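Local coordinates for VP4 CORE protein (Bluetongue virus, PDB 2JHP) that caps viral messenger RNA inside the bluetongue virus core, combining guanylyltransferase and methyltransferase activities in one elongated inner-capsid protein, at residues 122-127 against 479-484; 219-224 against 234-239; 316-321 against 359-364. All blocks are in the same frame, centred on the assembly; numbering follows the deposited sequence.

Contact 1: residues 122-127 against 479-484; sequences RNYAFK and WRYPDI. With SAH (S-adenosyl-L-homocysteine), chain B.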
loop_
_atom_site.group_PDB
_atom_site.type_symbol
_atom_site.label_atom_id
_atom_site.label_comp_id
_atom_site.label_asym_id
_atom_site.label_seq_id
_atom_site.Cartn_x
_atom_site.Cartn_y
_atom_site.Cartn_z
ATOM N N ARG A 122 -5.848 2.767 0.525
ATOM C CA ARG A 122 -5.802 2.143 -0.781
ATOM C C ARG A 122 -7.194 1.755 -1.254
ATOM O O ARG A 122 -7.477 1.804 -2.455
ATOM C CB ARG A 122 -4.885 0.928 -0.787
ATOM C CG ARG A 122 -4.299 0.630 -2.173
ATOM C CD ARG A 122 -3.335 -0.555 -2.194
ATOM N NE ARG A 122 -2.204 -0.325 -1.303
ATOM C CZ ARG A 122 -2.128 -0.809 -0.073
ATOM N NH1 ARG A 122 -3.118 -1.558 0.385
ATOM N NH2 ARG A 122 -1.073 -0.538 0.686
ATOM N N ASN A 123 -8.066 1.378 -0.319
ATOM C CA ASN A 123 -9.426 1.014 -0.679
ATOM C C ASN A 123 -10.188 2.203 -1.182
ATOM O O ASN A 123 -10.851 2.097 -2.174
ATOM C CB ASN A 123 -10.139 0.285 0.458
ATOM C CG ASN A 123 -9.519 -1.092 0.753
ATOM O OD1 ASN A 123 -8.651 -1.588 0.017
ATOM N ND2 ASN A 123 -9.962 -1.707 1.842
ATOM N N TYR A 124 -10.027 3.351 -0.540
ATOM C CA TYR A 124 -10.601 4.598 -1.049
ATOM C C TYR A 124 -10.114 4.841 -2.484
ATOM O O TYR A 124 -10.907 5.226 -3.369
ATOM C CB TYR A 124 -10.247 5.786 -0.137
ATOM C CG TYR A 124 -10.466 7.156 -0.767
ATOM C CD1 TYR A 124 -11.731 7.752 -0.776
ATOM C CD2 TYR A 124 -9.402 7.858 -1.355
ATOM C CE1 TYR A 124 -11.934 9.008 -1.347
ATOM C CE2 TYR A 124 -9.595 9.121 -1.937
ATOM C CZ TYR A 124 -10.866 9.689 -1.930
ATOM O OH TYR A 124 -11.070 10.933 -2.512
ATOM N N ALA A 125 -8.818 4.590 -2.698
ATOM C CA ALA A 125 -8.174 4.804 -3.994
ATOM C C ALA A 125 -8.671 3.861 -5.091
ATOM O O ALA A 125 -8.695 4.250 -6.261
ATOM C CB ALA A 125 -6.649 4.735 -3.875
ATOM N N PHE A 126 -9.064 2.640 -4.726
ATOM C CA PHE A 126 -9.601 1.702 -5.715
ATOM C C PHE A 126 -11.003 2.133 -6.126
ATOM O O PHE A 126 -11.453 1.830 -7.238
ATOM C CB PHE A 126 -9.615 0.264 -5.191
ATOM C CG PHE A 126 -8.281 -0.419 -5.249
ATOM C CD1 PHE A 126 -7.642 -0.841 -4.081
ATOM C CD2 PHE A 126 -7.647 -0.652 -6.478
ATOM C CE1 PHE A 126 -6.391 -1.484 -4.134
ATOM C CE2 PHE A 126 -6.393 -1.296 -6.538
ATOM C CZ PHE A 126 -5.768 -1.707 -5.358
ATOM N N LYS A 127 -11.681 2.845 -5.228
ATOM C CA LYS A 127 -13.020 3.368 -5.501
ATOM C C LYS A 127 -12.956 4.599 -6.393
ATOM O O LYS A 127 -13.868 4.839 -7.183
ATOM C CB LYS A 127 -13.771 3.703 -4.204
ATOM C CG LYS A 127 -14.059 2.503 -3.302
ATOM C CD LYS A 127 -14.857 1.442 -4.049
ATOM C CE LYS A 127 -15.025 0.169 -3.243
ATOM N NZ LYS A 127 -15.439 -0.969 -4.128
ATOM N N TRP A 479 -15.578 10.094 8.119
ATOM C CA TRP A 479 -16.669 11.053 8.193
ATOM C C TRP A 479 -17.436 11.206 6.881
ATOM O O TRP A 479 -18.657 11.286 6.892
ATOM C CB TRP A 479 -16.076 12.387 8.648
ATOM C CG TRP A 479 -16.994 13.545 8.732
ATOM C CD1 TRP A 479 -18.242 13.566 9.253
ATOM C CD2 TRP A 479 -16.698 14.883 8.329
ATOM N NE1 TRP A 479 -18.767 14.836 9.176
ATOM C CE2 TRP A 479 -17.835 15.664 8.613
ATOM C CE3 TRP A 479 -15.583 15.496 7.738
ATOM C CZ2 TRP A 479 -17.894 17.031 8.325
ATOM C CZ3 TRP A 479 -15.639 16.853 7.452
ATOM C CH2 TRP A 479 -16.788 17.603 7.738
ATOM N N ARG A 480 -16.703 11.237 5.767
ATOM C CA ARG A 480 -17.258 11.445 4.431
ATOM C C ARG A 480 -17.651 10.131 3.731
ATOM O O ARG A 480 -18.649 10.084 3.004
ATOM C CB ARG A 480 -16.268 12.250 3.570
ATOM C CG ARG A 480 -16.706 12.518 2.122
ATOM C CD ARG A 480 -17.250 13.915 1.921
ATOM N NE ARG A 480 -16.217 14.870 1.514
ATOM C CZ ARG A 480 -16.337 16.196 1.612
ATOM N NH1 ARG A 480 -17.446 16.745 2.115
ATOM N NH2 ARG A 480 -15.346 16.979 1.210
ATOM N N TYR A 481 -16.875 9.071 3.947
ATOM C CA TYR A 481 -17.153 7.782 3.315
ATOM C C TYR A 481 -17.223 6.636 4.325
ATOM O O TYR A 481 -16.330 5.794 4.367
ATOM C CB TYR A 481 -16.115 7.474 2.240
ATOM C CG TYR A 481 -16.024 8.503 1.141
ATOM C CD1 TYR A 481 -15.021 9.463 1.145
ATOM C CD2 TYR A 481 -16.940 8.509 0.087
ATOM C CE1 TYR A 481 -14.920 10.409 0.134
ATOM C CE2 TYR A 481 -16.858 9.458 -0.939
ATOM C CZ TYR A 481 -15.840 10.408 -0.906
ATOM O OH TYR A 481 -15.749 11.347 -1.912
ATOM N N PRO A 482 -18.299 6.600 5.132
ATOM C CA PRO A 482 -18.525 5.644 6.220
ATOM C C PRO A 482 -18.417 4.143 5.911
ATOM O O PRO A 482 -18.180 3.368 6.832
ATOM C CB PRO A 482 -19.941 5.985 6.677
ATOM C CG PRO A 482 -20.063 7.419 6.375
ATOM C CD PRO A 482 -19.409 7.565 5.051
ATOM N N ASP A 483 -18.595 3.712 4.667
ATOM C CA ASP A 483 -18.324 2.298 4.372
ATOM C C ASP A 483 -17.138 2.039 3.470
ATOM O O ASP A 483 -16.893 0.896 3.080
ATOM C CB ASP A 483 -19.552 1.560 3.848
ATOM C CG ASP A 483 -20.253 0.738 4.925
ATOM O OD1 ASP A 483 -21.298 0.132 4.614
ATOM O OD2 ASP A 483 -19.762 0.694 6.077
ATOM N N ILE A 484 -16.398 3.097 3.140
ATOM C CA ILE A 484 -15.048 2.926 2.631
ATOM C C ILE A 484 -14.117 2.757 3.833
ATOM O O ILE A 484 -13.317 1.822 3.865
ATOM C CB ILE A 484 -14.584 4.074 1.699
ATOM C CG1 ILE A 484 -15.515 4.183 0.488
ATOM C CG2 ILE A 484 -13.176 3.806 1.205
ATOM C CD1 ILE A 484 -15.136 5.252 -0.531
HETATM N N SAH B . 2.248 2.018 -3.568
HETATM C CA SAH B . 2.233 0.732 -2.802
HETATM C CB SAH B . 3.612 0.208 -2.389
HETATM C CG SAH B . 4.771 1.171 -2.209
HETATM S SD SAH B . 6.334 0.260 -2.066
HETATM C C SAH B . 1.289 0.766 -1.611
HETATM O O SAH B . 0.176 1.288 -1.711
HETATM O OXT SAH B . 1.597 0.245 -0.540
HETATM C "C5'" SAH B . 7.186 1.572 -2.987
HETATM C "C4'" SAH B . 7.474 1.194 -4.430
HETATM O "O4'" SAH B . 7.439 2.335 -5.264
HETATM C "C3'" SAH B . 8.849 0.554 -4.603
HETATM O "O3'" SAH B . 8.680 -0.536 -5.495
HETATM C "C2'" SAH B . 9.685 1.631 -5.280
HETATM O "O2'" SAH B . 10.638 1.110 -6.167
HETATM C "C1'" SAH B . 8.621 2.410 -6.053
HETATM N N9 SAH B . 9.024 3.802 -6.353
HETATM C C8 SAH B . 9.747 4.657 -5.553
HETATM N N7 SAH B . 9.901 5.837 -6.207
HETATM C C5 SAH B . 9.288 5.752 -7.411
HETATM C C6 SAH B . 9.130 6.654 -8.467
HETATM N N6 SAH B . 9.643 7.879 -8.386
HETATM N N1 SAH B . 8.427 6.279 -9.597
HETATM C C2 SAH B . 7.881 5.010 -9.682
HETATM N N3 SAH B . 8.035 4.113 -8.639
HETATM C C4 SAH B . 8.729 4.474 -7.519
#

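Contact 2: residues 219-224 against 234-239; sequences LWHVYD and NVIVHN. With SAH (S-adenosyl-L-homocysteine), chain C.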
loop_
_atom_site.group_PDB
_atom_site.type_symbol
_atom_site.label_atom_id
_atom_site.label_comp_id
_atom_site.label_asym_id
_atom_site.label_seq_id
_atom_site.Cartn_x
_atom_site.Cartn_y
_atom_site.Cartn_z
ATOM N N LEU A 219 -11.092 -19.194 -16.814
ATOM C CA LEU A 219 -11.549 -20.397 -17.496
ATOM C C LEU A 219 -10.355 -21.300 -17.844
ATOM O O LEU A 219 -9.458 -20.913 -18.594
ATOM C CB LEU A 219 -12.394 -20.067 -18.732
ATOM C CG LEU A 219 -12.934 -21.281 -19.499
ATOM C CD1 LEU A 219 -13.766 -22.188 -18.589
ATOM C CD2 LEU A 219 -13.732 -20.865 -20.745
ATOM N N TRP A 220 -10.368 -22.503 -17.280
ATOM C CA TRP A 220 -9.240 -23.421 -17.340
ATOM C C TRP A 220 -9.456 -24.553 -18.341
ATOM O O TRP A 220 -10.236 -25.463 -18.085
ATOM C CB TRP A 220 -9.028 -24.036 -15.959
ATOM C CG TRP A 220 -8.692 -23.059 -14.900
ATOM C CD1 TRP A 220 -9.557 -22.438 -14.044
ATOM C CD2 TRP A 220 -7.387 -22.589 -14.569
ATOM N NE1 TRP A 220 -8.865 -21.604 -13.198
ATOM C CE2 TRP A 220 -7.529 -21.676 -13.502
ATOM C CE3 TRP A 220 -6.110 -22.839 -15.081
ATOM C CZ2 TRP A 220 -6.440 -21.015 -12.930
ATOM C CZ3 TRP A 220 -5.017 -22.178 -14.507
ATOM C CH2 TRP A 220 -5.198 -21.280 -13.436
ATOM N N HIS A 221 -8.772 -24.495 -19.477
ATOM C CA HIS A 221 -8.748 -25.621 -20.406
ATOM C C HIS A 221 -7.514 -26.444 -20.087
ATOM O O HIS A 221 -6.391 -25.990 -20.288
ATOM C CB HIS A 221 -8.698 -25.138 -21.851
ATOM C CG HIS A 221 -10.024 -24.705 -22.394
ATOM N ND1 HIS A 221 -11.015 -25.600 -22.735
ATOM C CD2 HIS A 221 -10.513 -23.474 -22.678
ATOM C CE1 HIS A 221 -12.063 -24.938 -23.195
ATOM N NE2 HIS A 221 -11.784 -23.648 -23.171
ATOM N N VAL A 222 -7.718 -27.645 -19.566
ATOM C CA VAL A 222 -6.601 -28.462 -19.088
ATOM C C VAL A 222 -6.425 -29.722 -19.937
ATOM O O VAL A 222 -7.385 -30.461 -20.167
ATOM C CB VAL A 222 -6.718 -28.804 -17.568
ATOM C CG1 VAL A 222 -6.755 -27.524 -16.728
ATOM C CG2 VAL A 222 -7.932 -29.661 -17.282
ATOM N N TYR A 223 -5.200 -29.952 -20.406
ATOM C CA TYR A 223 -4.921 -31.011 -21.377
ATOM C C TYR A 223 -3.938 -32.037 -20.826
ATOM O O TYR A 223 -2.826 -31.683 -20.421
ATOM C CB TYR A 223 -4.335 -30.431 -22.666
ATOM C CG TYR A 223 -5.094 -29.290 -23.311
ATOM C CD1 TYR A 223 -5.030 -27.995 -22.787
ATOM C CD2 TYR A 223 -5.830 -29.492 -24.479
ATOM C CE1 TYR A 223 -5.704 -26.938 -23.395
ATOM C CE2 TYR A 223 -6.507 -28.439 -25.100
ATOM C CZ TYR A 223 -6.437 -27.167 -24.551
ATOM O OH TYR A 223 -7.098 -26.129 -25.153
ATOM N N ASP A 224 -4.355 -33.303 -20.818
ATOM C CA ASP A 224 -3.489 -34.430 -20.434
ATOM C C ASP A 224 -4.231 -35.750 -20.582
ATOM O O ASP A 224 -5.310 -35.923 -20.023
ATOM C CB ASP A 224 -2.985 -34.287 -18.989
ATOM C CG ASP A 224 -1.764 -35.125 -18.713
ATOM O OD1 ASP A 224 -1.802 -36.353 -18.914
ATOM O OD2 ASP A 224 -0.754 -34.546 -18.283
ATOM N N ASN A 234 -15.689 -24.228 -14.271
ATOM C CA ASN A 234 -14.709 -23.472 -15.059
ATOM C C ASN A 234 -13.436 -24.271 -15.403
ATOM O O ASN A 234 -12.463 -23.708 -15.926
ATOM C CB ASN A 234 -14.360 -22.136 -14.383
ATOM C CG ASN A 234 -13.677 -22.321 -13.033
ATOM O OD1 ASN A 234 -13.944 -23.279 -12.310
ATOM N ND2 ASN A 234 -12.800 -21.395 -12.690
ATOM N N VAL A 235 -13.446 -25.574 -15.114
ATOM C CA VAL A 235 -12.371 -26.470 -15.568
ATOM C C VAL A 235 -12.873 -27.430 -16.632
ATOM O O VAL A 235 -13.625 -28.366 -16.355
ATOM C CB VAL A 235 -11.668 -27.255 -14.422
ATOM C CG1 VAL A 235 -10.508 -28.051 -14.977
ATOM C CG2 VAL A 235 -11.166 -26.293 -13.336
ATOM N N ILE A 236 -12.447 -27.163 -17.859
ATOM C CA ILE A 236 -12.783 -27.981 -19.009
ATOM C C ILE A 236 -11.602 -28.919 -19.284
ATOM O O ILE A 236 -10.489 -28.473 -19.586
ATOM C CB ILE A 236 -13.171 -27.095 -20.217
ATOM C CG1 ILE A 236 -14.484 -26.371 -19.914
ATOM C CG2 ILE A 236 -13.310 -27.919 -21.484
ATOM C CD1 ILE A 236 -14.743 -25.165 -20.785
ATOM N N VAL A 237 -11.864 -30.218 -19.162
ATOM C CA VAL A 237 -10.816 -31.231 -19.120
ATOM C C VAL A 237 -10.668 -31.953 -20.453
ATOM O O VAL A 237 -11.641 -32.456 -21.019
ATOM C CB VAL A 237 -11.064 -32.225 -17.950
ATOM C CG1 VAL A 237 -10.067 -33.386 -17.957
ATOM C CG2 VAL A 237 -11.018 -31.481 -16.619
ATOM N N HIS A 238 -9.435 -31.982 -20.949
ATOM C CA HIS A 238 -9.115 -32.648 -22.203
ATOM C C HIS A 238 -8.100 -33.760 -21.963
ATOM O O HIS A 238 -7.019 -33.517 -21.420
ATOM C CB HIS A 238 -8.576 -31.646 -23.227
ATOM C CG HIS A 238 -9.440 -30.437 -23.403
ATOM N ND1 HIS A 238 -10.618 -30.461 -24.121
ATOM C CD2 HIS A 238 -9.302 -29.168 -22.951
ATOM C CE1 HIS A 238 -11.169 -29.260 -24.103
ATOM N NE2 HIS A 238 -10.389 -28.457 -23.400
ATOM N N ASN A 239 -8.462 -34.979 -22.359
ATOM C CA ASN A 239 -7.562 -36.127 -22.265
ATOM C C ASN A 239 -6.833 -36.353 -23.582
ATOM O O ASN A 239 -6.573 -37.483 -23.993
ATOM C CB ASN A 239 -8.327 -37.373 -21.825
ATOM C CG ASN A 239 -9.074 -37.161 -20.523
ATOM O OD1 ASN A 239 -10.246 -37.541 -20.396
ATOM N ND2 ASN A 239 -8.407 -36.542 -19.549
HETATM N N SAH C . 1.598 -30.149 -14.356
HETATM C CA SAH C . 1.724 -31.442 -13.610
HETATM C CB SAH C . 3.126 -32.047 -13.726
HETATM C CG SAH C . 3.526 -32.404 -15.155
HETATM S SD SAH C . 3.619 -34.192 -15.381
HETATM C C SAH C . 1.331 -31.255 -12.148
HETATM O O SAH C . 1.412 -30.153 -11.603
HETATM O OXT SAH C . 0.910 -32.204 -11.486
HETATM C "C5'" SAH C . 3.798 -34.090 -17.172
HETATM C "C4'" SAH C . 2.522 -34.581 -17.832
HETATM O "O4'" SAH C . 2.514 -34.261 -19.198
HETATM C "C3'" SAH C . 2.347 -36.088 -17.758
HETATM O "O3'" SAH C . 1.349 -36.351 -16.806
HETATM C "C2'" SAH C . 1.917 -36.511 -19.154
HETATM O "O2'" SAH C . 0.709 -37.231 -19.121
HETATM C "C1'" SAH C . 1.672 -35.188 -19.846
HETATM N N9 SAH C . 1.946 -35.137 -21.290
HETATM C C8 SAH C . 2.956 -35.734 -21.997
HETATM N N7 SAH C . 2.830 -35.375 -23.296
HETATM C C5 SAH C . 1.767 -34.553 -23.423
HETATM C C6 SAH C . 1.194 -33.900 -24.510
HETATM N N6 SAH C . 1.714 -34.039 -25.725
HETATM N N1 SAH C . 0.076 -33.107 -24.319
HETATM C C2 SAH C . -0.467 -32.962 -23.062
HETATM N N3 SAH C . 0.112 -33.611 -21.987
HETATM C C4 SAH C . 1.206 -34.392 -22.166
#

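Contact 3: residues 316-321 against 359-364; sequences YHCIST and TKVVSR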
loop_
_atom_site.group_PDB
_atom_site.type_symbol
_atom_site.label_atom_id
_atom_site.label_comp_id
_atom_site.label_asym_id
_atom_site.label_seq_id
_atom_site.Cartn_x
_atom_site.Cartn_y
_atom_site.Cartn_z
ATOM N N TYR A 316 22.935 -23.537 -26.913
ATOM C CA TYR A 316 21.746 -23.971 -27.642
ATOM C C TYR A 316 20.782 -22.807 -27.827
ATOM O O TYR A 316 21.029 -21.697 -27.344
ATOM C CB TYR A 316 21.048 -25.130 -26.914
ATOM C CG TYR A 316 20.516 -24.800 -25.528
ATOM C CD1 TYR A 316 21.345 -24.843 -24.400
ATOM C CD2 TYR A 316 19.174 -24.468 -25.342
ATOM C CE1 TYR A 316 20.841 -24.545 -23.119
ATOM C CE2 TYR A 316 18.671 -24.183 -24.080
ATOM C CZ TYR A 316 19.505 -24.222 -22.972
ATOM O OH TYR A 316 19.001 -23.927 -21.723
ATOM N N HIS A 317 19.677 -23.066 -28.520
ATOM C CA HIS A 317 18.715 -22.013 -28.827
ATOM C C HIS A 317 17.285 -22.350 -28.422
ATOM O O HIS A 317 16.917 -23.521 -28.275
ATOM C CB HIS A 317 18.779 -21.642 -30.309
ATOM C CG HIS A 317 20.095 -21.070 -30.730
ATOM N ND1 HIS A 317 20.417 -19.742 -30.556
ATOM C CD2 HIS A 317 21.171 -21.646 -31.322
ATOM C CE1 HIS A 317 21.633 -19.521 -31.022
ATOM N NE2 HIS A 317 22.115 -20.661 -31.494
ATOM N N CYS A 318 16.490 -21.296 -28.243
ATOM C CA CYS A 318 15.084 -21.421 -27.900
ATOM C C CYS A 318 14.322 -20.129 -28.228
ATOM O O CYS A 318 14.928 -19.114 -28.570
ATOM C CB CYS A 318 14.937 -21.749 -26.416
ATOM S SG CYS A 318 15.331 -20.388 -25.330
ATOM N N ILE A 319 12.997 -20.182 -28.115
ATOM C CA ILE A 319 12.149 -19.029 -28.368
ATOM C C ILE A 319 11.667 -18.486 -27.026
ATOM O O ILE A 319 10.931 -19.155 -26.299
ATOM C CB ILE A 319 10.965 -19.395 -29.273
ATOM C CG1 ILE A 319 11.468 -19.930 -30.618
ATOM C CG2 ILE A 319 10.077 -18.187 -29.487
ATOM C CD1 ILE A 319 10.479 -20.828 -31.318
ATOM N N SER A 320 12.090 -17.271 -26.697
ATOM C CA SER A 320 11.888 -16.754 -25.352
ATOM C C SER A 320 11.756 -15.234 -25.249
ATOM O O SER A 320 12.155 -14.493 -26.146
ATOM C CB SER A 320 13.034 -17.225 -24.444
ATOM O OG SER A 320 12.865 -16.752 -23.115
ATOM N N THR A 321 11.182 -14.795 -24.133
ATOM C CA THR A 321 11.294 -13.415 -23.678
ATOM C C THR A 321 12.231 -13.403 -22.459
ATOM O O THR A 321 13.240 -12.699 -22.451
ATOM C CB THR A 321 9.904 -12.802 -23.350
ATOM O OG1 THR A 321 9.136 -12.638 -24.554
ATOM C CG2 THR A 321 10.047 -11.447 -22.652
ATOM N N THR A 359 16.622 -17.014 -28.982
ATOM C CA THR A 359 17.626 -16.616 -28.005
ATOM C C THR A 359 18.718 -17.677 -27.885
ATOM O O THR A 359 18.434 -18.879 -27.841
ATOM C CB THR A 359 16.979 -16.386 -26.609
ATOM O OG1 THR A 359 15.815 -15.558 -26.735
ATOM C CG2 THR A 359 17.956 -15.717 -25.658
ATOM N N LYS A 360 19.965 -17.219 -27.841
ATOM C CA LYS A 360 21.096 -18.091 -27.545
ATOM C C LYS A 360 21.236 -18.158 -26.037
ATOM O O LYS A 360 21.079 -17.145 -25.354
ATOM C CB LYS A 360 22.389 -17.556 -28.172
ATOM C CG LYS A 360 23.554 -18.546 -28.148
ATOM C CD LYS A 360 24.845 -17.936 -28.686
ATOM C CE LYS A 360 25.676 -17.274 -27.585
ATOM N NZ LYS A 360 27.127 -17.190 -27.957
ATOM N N VAL A 361 21.530 -19.347 -25.522
ATOM C CA VAL A 361 21.711 -19.536 -24.082
ATOM C C VAL A 361 22.934 -20.400 -23.749
ATOM O O VAL A 361 23.092 -21.507 -24.272
ATOM C CB VAL A 361 20.397 -20.043 -23.387
ATOM C CG1 VAL A 361 19.547 -20.872 -24.337
ATOM C CG2 VAL A 361 20.690 -20.804 -22.104
ATOM N N VAL A 362 23.809 -19.864 -22.899
ATOM C CA VAL A 362 24.966 -20.609 -22.409
ATOM C C VAL A 362 24.567 -21.369 -21.153
ATOM O O VAL A 362 24.251 -20.764 -20.126
ATOM C CB VAL A 362 26.198 -19.714 -22.088
ATOM C CG1 VAL A 362 27.491 -20.521 -22.255
ATOM C CG2 VAL A 362 26.250 -18.465 -22.978
ATOM N N SER A 363 24.582 -22.695 -21.255
ATOM C CA SER A 363 24.237 -23.588 -20.152
ATOM C C SER A 363 24.830 -23.142 -18.820
ATOM O O SER A 363 24.114 -23.051 -17.827
ATOM C CB SER A 363 24.678 -25.017 -20.468
ATOM O OG SER A 363 24.020 -25.495 -21.626
ATOM N N ARG A 364 26.127 -22.843 -18.829
ATOM C CA ARG A 364 26.890 -22.445 -17.643
ATOM C C ARG A 364 26.269 -21.301 -16.823
ATOM O O ARG A 364 26.297 -21.338 -15.587
ATOM C CB ARG A 364 28.312 -22.071 -18.066
ATOM C CG ARG A 364 29.096 -21.263 -17.039
ATOM C CD ARG A 364 30.262 -20.496 -17.683
ATOM N NE ARG A 364 31.289 -21.381 -18.229
ATOM C CZ ARG A 364 31.409 -21.717 -19.513
ATOM N NH1 ARG A 364 30.567 -21.240 -20.428
ATOM N NH2 ARG A 364 32.395 -22.533 -19.884
#

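Contact 1: residues 122-127 against 479-484
CG of Tyr124 is swung away from the backbone N (chi1 164°) and CG of Tyr481 away from its carbonyl carbon (chi1 -58°), which brings the phenol rings together at an oblique 53°, with CE1 of Tyr124 and CE1 of Tyr481 3.6 Å apart. Here helix 114-128, beside strand 433-437 of a methyltransferase-type sheet, packs against the turn that follows helix 470-480. Tyrosine suits both places, because its ring supplies apolar surface while its hydroxyl reaches a polar partner, and both OH groups bond to OE2 of Glu505.

Ile484 lays its CG2 methyl, one branch from CB, against the helix backbone, 3.5 Å from CA of Tyr124, and its CD1 passes 4.0 Å from CG of Lys127, whose chain then carries its amine away from the contact. The bend is closed by Ile484 N bonding to Tyr481 O at 3.0 Å.

Two residues before Tyr124, on another side of the helix, Arg122 serves the S-adenosyl-L-homocysteine of chain B, with NH1 paired to Asp119. The edge of the guanidinium grips the ligand carboxylate: NE donates to O at 2.9 Å and NH2 to OXT at 3.0 Å, with a weak third bond from NH2 to O.

Contact 2: residues 219-224 against 234-239
Strands 219-223 and 235-238 run parallel, 19° from perfect alignment, and backbone bonds alternate along the pair from Trp220 N to Asn234 O through to Asp224 N to His238 O, the last at 2.7 Å.

His221, Tyr223 and His238 cluster on one face. The imidazoles of His221 and His238 meet rim to rim, with ND1 of His221 3.0 Å from NE2 of His238 in a hydrogen bond that either ring could donate. His238 also forms an offset stack with Tyr223, planes 24° apart, its CD2 lying over the tyrosine face 3.6 Å from CE2. Histidine suits this position by offering a flat surface and a polar rim together. Ile236 runs alongside His221, its CG2 3.5 Å from ND1 of His221.

The face bearing Trp220, Val222, Val235 and Val237 is apolar. CG2 of Val222, set between its backbone N and carbonyl carbon, reaches CG2 of Val237 at 3.6 Å and CG1 of Val235 at 3.8 Å; beta-branched valines pack compactly here.

Past the strand end, Asp224 takes the ribose of the S-adenosyl-L-homocysteine of chain C. O2' donates to OD1 at 2.7 Å and O3' to OD2 at 3.1 Å. An acidic residue closing the second strand is a hallmark of Rossmann-like methyltransferases. Gly199 N and Ile226 N also bond to this carboxylate and help fix its rotation, while ND2 of Asn239 holds the Asp224 carbonyl.

In the seven-stranded sheet, ordered 3-2-1-4-5-7-6, strand 235-238 lies at the edge and 219-223 hydrogen-bonds onward to 192-196. Helices 202-210 and 212-216 cover the tryptophan-valine face, and His194 and His251 add stacked rings to the histidine face.

Contact 3: residues 316-321 against 359-364
The ring of Tyr316 lies over Val361, and this is the tight half of the contact. CG1 of Val361 sits 3.7 Å from the ring centroid and 21° off its normal, a CH-pi contact over the face. The tyrosine CG lies between its backbone N and carbonyl carbon (chi1 63°), which folds the ring across the partner strand. At the ring edge, in its plane, OG of Ser363 comes within 3.6 Å of CE1 of Tyr316; this small hydroxyl fits beside the ring and bonds to Lys313 O. Cys318 lies on the same buried side, a compact residue next to helix 280-295.

The opposite face is looser and open to solvent. His317 leans on Lys360, its CE1 3.5 Å from the lysine CB, and its ND1 makes a weak bond to Thr359 O. Lysine suits the place because its methylenes pack against CE1 of His317 while its amine runs outward, making at most a long, weak ion pair with Glu315.

Thr359 N donates to Cys318 O at 2.7 Å and Cys318 N to Thr359 O at 3.1 Å. Val361 N donates to Tyr316 O at 3.0 Å, but the return bond, Tyr316 N to Val361 O, is weak, consistent with N-to-C directions 133° apart, well short of antiparallel 180°. The arrangement is a twisted two-stranded antiparallel sheet, probably an addition to the methyltransferase fold: one strand precedes sheet strand 322-324 and the other runs directly into helix 363-373.

How the contacts relate
Contacts 2 and 3 belong to the same Rossmann-like region, their centres about 30 Å apart; the centre of contact 1 lies about 39 Å and 48 Å from theirs, beside a second sheet with the same strand order. Along the chain, both are nested within the long loop closed by contact 1. Contact 1 is a surface contact joining helix to turn, with no hydrogen bond between its segments. Contact 2 is partly buried and relies on parallel backbone pairing and aromatic clustering, while contact 3 is more buried, antiparallel and partly weakly bonded. Contacts 1 and 2 each reach a different S-adenosyl-L-homocysteine, at its carboxylate and ribose respectively; contact 3 is structural packing.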